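Local coordinates for protein triosephosphate isomerase (Toxoplasma gondii, PDB 5UPR) that probably interconverts D-glyceraldehyde 3-phosphate and dihydroxyacetone phosphate, the triosephosphate isomerase step of glycolysis and gluconeogenesis, at residues A[44-49]-A[252-257]. Numbering follows the deposited sequence.
Sequences VVVAPP and GDFVSI
F254 reaches from near the start of helix 253-260 to strand 42-47 and sets the far end of its ring against V44 and V46. Its CB points at the strand but touches none of it. CG then stands anti to the backbone N (chi1 -171°), carrying the ring toward the strand. CG, CD1 and CD2 are still short of it; the contact is made by the last atoms, CE2 and CZ. CE2 meets two methyls: CG1 of V46 lies 3.9 Å from F254 CE2, and CG1 of V44 lies 4.1 Å from the same atom. Both sit oblique to the ring. F254 CZ is 4.1 Å from V46 CG1 and, near the ring plane, has the backbone O of V45 beyond its edge at 4.4 Å.

V44 aims its CB at the helix, and its side chain and that of F254 come from opposite directions; V46 comes across at an angle. V45, between them, turns its side chain the other way and lies on A68. The strand axis is 11.4 Å from the helix axis, a distance filled by the phenylalanine and the two valine side chains, with no hydrogen bond across it. L32 of helix 22-34 touches both V46 and F254, and F254 also packs on V245, so the ring end is buried in an apolar layer. Strand and helix run roughly antiparallel, at 147°, as in a TIM barrel: the helix that follows the last strand covers the outside of the eight-stranded barrel, and here its phenylalanine reaches the second strand.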
loop_
_atom_site.group_PDB
_atom_site.type_symbol
_atom_site.label_atom_id
_atom_site.label_comp_id
_atom_site.label_asym_id
_atom_site.label_seq_id
_atom_site.Cartn_x
_atom_site.Cartn_y
_atom_site.Cartn_z
ATOM N N VAL A 44 -3.254 21.012 -9.711
ATOM C CA VAL A 44 -2.777 19.794 -10.296
ATOM C C VAL A 44 -2.265 18.865 -9.170
ATOM O O VAL A 44 -1.450 19.263 -8.365
ATOM C CB VAL A 44 -1.707 20.041 -11.344
ATOM C CG1 VAL A 44 -1.144 18.737 -11.887
ATOM C CG2 VAL A 44 -2.273 20.906 -12.484
ATOM N N VAL A 45 -2.740 17.605 -9.178
ATOM C CA VAL A 45 -2.235 16.624 -8.195
ATOM C C VAL A 45 -1.773 15.367 -8.938
ATOM O O VAL A 45 -2.494 14.897 -9.825
ATOM C CB VAL A 45 -3.339 16.298 -7.163
ATOM C CG1 VAL A 45 -2.910 15.182 -6.208
ATOM C CG2 VAL A 45 -3.741 17.544 -6.380
ATOM N N VAL A 46 -0.601 14.843 -8.603
ATOM C CA VAL A 46 -0.115 13.580 -9.173
ATOM C C VAL A 46 0.048 12.521 -8.071
ATOM O O VAL A 46 0.508 12.845 -6.959
ATOM C CB VAL A 46 1.150 13.746 -10.008
ATOM C CG1 VAL A 46 0.876 14.714 -11.159
ATOM C CG2 VAL A 46 2.277 14.302 -9.212
ATOM N N ALA A 47 -0.392 11.300 -8.370
ATOM C CA ALA A 47 -0.346 10.205 -7.476
ATOM C C ALA A 47 0.597 9.059 -7.996
ATOM O O ALA A 47 0.133 8.103 -8.649
ATOM C CB ALA A 47 -1.748 9.671 -7.228
ATOM N N PRO A 48 1.895 9.152 -7.687
ATOM C CA PRO A 48 2.843 8.084 -7.977
ATOM C C PRO A 48 2.642 6.889 -7.062
ATOM O O PRO A 48 2.012 7.042 -5.991
ATOM C CB PRO A 48 4.202 8.729 -7.609
ATOM C CG PRO A 48 3.985 10.144 -7.383
ATOM C CD PRO A 48 2.553 10.245 -6.943
ATOM N N PRO A 49 3.180 5.723 -7.437
ATOM C CA PRO A 49 3.213 4.607 -6.480
ATOM C C PRO A 49 4.037 5.065 -5.254
ATOM O O PRO A 49 4.963 5.921 -5.393
ATOM C CB PRO A 49 3.956 3.456 -7.252
ATOM C CG PRO A 49 3.911 3.879 -8.690
ATOM C CD PRO A 49 3.869 5.395 -8.680
ATOM N N GLY A 252 2.863 12.905 -22.108
ATOM C CA GLY A 252 2.692 14.321 -22.466
ATOM C C GLY A 252 1.245 14.754 -22.630
ATOM O O GLY A 252 0.956 15.924 -22.493
ATOM N N ASP A 253 0.335 13.816 -22.885
ATOM C CA ASP A 253 -1.091 14.099 -23.018
ATOM C C ASP A 253 -1.645 14.707 -21.737
ATOM O O ASP A 253 -2.603 15.468 -21.775
ATOM C CB ASP A 253 -1.857 12.834 -23.446
ATOM C CG ASP A 253 -3.301 13.151 -23.950
ATOM O OD1 ASP A 253 -3.437 14.086 -24.754
ATOM O OD2 ASP A 253 -4.277 12.476 -23.625
ATOM N N PHE A 254 -1.035 14.398 -20.589
ATOM C CA PHE A 254 -1.456 14.946 -19.306
ATOM C C PHE A 254 -1.435 16.451 -19.326
ATOM O O PHE A 254 -2.351 17.071 -18.796
ATOM C CB PHE A 254 -0.555 14.427 -18.172
ATOM C CG PHE A 254 -1.038 14.766 -16.794
ATOM C CD1 PHE A 254 -2.266 14.283 -16.324
ATOM C CD2 PHE A 254 -0.219 15.468 -15.923
ATOM C CE1 PHE A 254 -2.673 14.526 -15.039
ATOM C CE2 PHE A 254 -0.624 15.743 -14.657
ATOM C CZ PHE A 254 -1.854 15.272 -14.186
ATOM N N VAL A 255 -0.405 17.034 -19.935
ATOM C CA VAL A 255 -0.304 18.502 -19.988
ATOM C C VAL A 255 -1.441 19.104 -20.861
ATOM O O VAL A 255 -1.969 20.172 -20.525
ATOM C CB VAL A 255 1.093 18.938 -20.472
ATOM C CG1 VAL A 255 1.190 20.457 -20.639
ATOM C CG2 VAL A 255 2.163 18.479 -19.502
ATOM N N SER A 256 -1.811 18.446 -21.951
ATOM C CA SER A 256 -2.991 18.883 -22.726
ATOM C C SER A 256 -4.277 18.843 -21.910
ATOM O O SER A 256 -5.133 19.683 -22.111
ATOM C CB SER A 256 -3.235 18.052 -23.973
ATOM O OG SER A 256 -2.031 17.800 -24.657
ATOM N N ILE A 257 -4.425 17.859 -21.011
ATOM C CA ILE A 257 -5.650 17.748 -20.221
ATOM C C ILE A 257 -5.705 18.881 -19.214
ATOM O O ILE A 257 -6.754 19.481 -19.055
ATOM C CB ILE A 257 -5.806 16.373 -19.563
ATOM C CG1 ILE A 257 -5.973 15.286 -20.615
ATOM C CG2 ILE A 257 -7.012 16.341 -18.608
ATOM C CD1 ILE A 257 -5.674 13.854 -20.144
#